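Local coordinates for divalent ion tolerance protein CutA1 (Ehrlichia chaffeensis, PDB 4IYQ) that probably binds copper ions and assembles as a trimer, at residues Y29-T34 against E75-L80. Sequence-based numbering, arbitrary orientation.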
loop_
_atom_site.group_PDB
_atom_site.type_symbol
_atom_site.label_atom_id
_atom_site.label_comp_id
_atom_site.label_asym_id
_atom_site.label_seq_id
_atom_site.Cartn_x
_atom_site.Cartn_y
_atom_site.Cartn_z
ATOM N N TYR A 29 4.622 2.814 6.818
ATOM C CA TYR A 29 5.283 2.092 5.749
ATOM C C TYR A 29 6.782 2.368 5.772
ATOM O O TYR A 29 7.201 3.519 5.869
ATOM C CB TYR A 29 4.667 2.506 4.410
ATOM C CG TYR A 29 5.279 1.902 3.174
ATOM C CD1 TYR A 29 4.757 0.740 2.626
ATOM C CD2 TYR A 29 6.353 2.516 2.524
ATOM C CE1 TYR A 29 5.283 0.188 1.471
ATOM C CE2 TYR A 29 6.900 1.968 1.366
ATOM C CZ TYR A 29 6.352 0.797 0.842
ATOM O OH TYR A 29 6.856 0.224 -0.305
ATOM N N THR A 30 7.585 1.312 5.665
ATOM C CA THR A 30 9.037 1.464 5.609
ATOM C C THR A 30 9.625 0.309 4.792
ATOM O O THR A 30 8.955 -0.699 4.528
ATOM C CB THR A 30 9.686 1.503 7.043
ATOM O OG1 THR A 30 11.039 1.964 6.974
ATOM C CG2 THR A 30 9.669 0.125 7.708
ATOM N N THR A 31 10.878 0.460 4.380
ATOM C CA THR A 31 11.546 -0.616 3.656
ATOM C C THR A 31 12.873 -0.986 4.344
ATOM O O THR A 31 13.463 -0.175 5.032
ATOM C CB THR A 31 11.789 -0.219 2.181
ATOM O OG1 THR A 31 12.634 0.935 2.143
ATOM C CG2 THR A 31 10.490 0.131 1.498
ATOM N N THR A 32 13.334 -2.215 4.141
ATOM C CA THR A 32 14.550 -2.712 4.783
ATOM C C THR A 32 15.385 -3.490 3.777
ATOM O O THR A 32 14.855 -3.997 2.798
ATOM C CB THR A 32 14.237 -3.631 5.979
ATOM O OG1 THR A 32 13.404 -4.705 5.539
ATOM C CG2 THR A 32 13.519 -2.868 7.080
ATOM N N PRO A 33 16.704 -3.551 3.989
ATOM C CA PRO A 33 17.535 -4.291 3.034
ATOM C C PRO A 33 17.305 -5.806 3.055
ATOM O O PRO A 33 17.440 -6.439 2.018
ATOM C CB PRO A 33 18.966 -3.942 3.469
ATOM C CG PRO A 33 18.853 -3.445 4.860
ATOM C CD PRO A 33 17.512 -2.793 4.961
ATOM N N THR A 34 16.966 -6.381 4.203
ATOM C CA THR A 34 16.746 -7.818 4.276
ATOM C C THR A 34 15.432 -8.139 4.972
ATOM O O THR A 34 14.849 -7.279 5.634
ATOM C CB THR A 34 17.854 -8.514 5.055
ATOM O OG1 THR A 34 17.587 -8.393 6.466
ATOM C CG2 THR A 34 19.222 -7.911 4.705
ATOM N N GLU A 75 14.633 -5.370 -1.516
ATOM C CA GLU A 75 14.261 -4.972 -0.172
ATOM C C GLU A 75 13.017 -5.724 0.311
ATOM O O GLU A 75 12.386 -6.486 -0.427
ATOM C CB GLU A 75 13.989 -3.461 -0.105
ATOM C CG GLU A 75 15.145 -2.534 -0.508
ATOM C CD GLU A 75 14.841 -1.054 -0.224
ATOM O OE1 GLU A 75 13.716 -0.587 -0.509
ATOM O OE2 GLU A 75 15.735 -0.347 0.277
ATOM N N CYS A 76 12.686 -5.515 1.578
ATOM C CA CYS A 76 11.376 -5.877 2.084
ATOM C C CYS A 76 10.617 -4.597 2.383
ATOM O O CYS A 76 11.209 -3.591 2.772
ATOM C CB CYS A 76 11.494 -6.740 3.327
ATOM S SG CYS A 76 12.214 -8.340 2.957
ATOM N N ALA A 77 9.312 -4.614 2.173
ATOM C CA ALA A 77 8.492 -3.494 2.598
ATOM C C ALA A 77 7.698 -3.930 3.811
ATOM O O ALA A 77 7.426 -5.117 3.981
ATOM C CB ALA A 77 7.579 -3.023 1.471
ATOM N N ILE A 78 7.361 -2.984 4.678
ATOM C CA ILE A 78 6.523 -3.303 5.820
ATOM C C ILE A 78 5.384 -2.325 5.969
ATOM O O ILE A 78 5.580 -1.122 5.846
ATOM C CB ILE A 78 7.281 -3.297 7.153
ATOM C CG1 ILE A 78 8.730 -3.747 7.000
ATOM C CG2 ILE A 78 6.525 -4.142 8.175
ATOM C CD1 ILE A 78 9.520 -3.543 8.273
ATOM N N ILE A 79 4.197 -2.854 6.230
ATOM C CA ILE A 79 3.089 -2.048 6.695
ATOM C C ILE A 79 2.891 -2.336 8.178
ATOM O O ILE A 79 2.706 -3.481 8.587
ATOM C CB ILE A 79 1.795 -2.342 5.924
ATOM C CG1 ILE A 79 1.947 -1.923 4.465
ATOM C CG2 ILE A 79 0.623 -1.609 6.547
ATOM C CD1 ILE A 79 0.757 -2.326 3.604
ATOM N N LEU A 80 2.956 -1.285 8.977
ATOM C CA LEU A 80 2.820 -1.383 10.413
ATOM C C LEU A 80 1.512 -0.731 10.831
ATOM O O LEU A 80 1.133 0.306 10.275
ATOM C CB LEU A 80 4.007 -0.712 11.090
ATOM C CG LEU A 80 5.340 -1.211 10.528
ATOM C CD1 LEU A 80 6.456 -0.181 10.704
ATOM C CD2 LEU A 80 5.707 -2.518 11.192
#
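The two central strands of the antiparallel sheet in CutA's ferredoxin-like fold meet where Thr30 and Thr32 pair with Ile78 and Cys76, a compact example of how one ladder can serve two different faces. Both are hydrogen-bonded pairs: Thr30 N reaches Ile78 O at 3.2 Å, Ile78 N returns to Thr30 O at 2.8 Å, and Thr32 and Cys76 exchange two further bonds. Between these rungs, Thr31 faces Ala77 in a non-hydrogen-bonded pair, and Thr31 CA lies 3.1 Å from Cys76 O in a CA-H...O contact.

On the face covered by helix 35-47, Thr30 and Ile78 run side by side, CG2 of the threonine touching CD1 of the isoleucine at 3.7 Å. The hydroxyl of Thr30 stands anti to its own nitrogen (chi1 -166°), which leaves the methyl for Ile78 while OG1 bonds to Ala104 O. Thr32 OG1 donates to Thr34 O at 3.0 Å and packs against Cys76 CB, tying the strand end to the turn. Thr34 then N-caps the following helix, its OG1 also bonded to Asp37.

The other face looks into the trimer. The CE1 and OH end of Tyr29 rests against the methyl of Ala77, with OH 3.8 Å from Ala77 CB, while Ile79 CG1 meets the ring at its edge; the hydroxyl bonds to Asn55 of the second subunit. Glu75 is extended beyond CG, bringing OE1 across to Thr31 OG1 in a bond that is weak at best, whereas OE2 is hydrogen-bonded to Tyr100 OH.

Backbone bonding thus fixes the register, while the buried polar ends of Thr30 and Tyr29 find partners beyond the two strands, joining the strand pair to Ala104, just before strand 105-108, and to Asn55 of the second subunit.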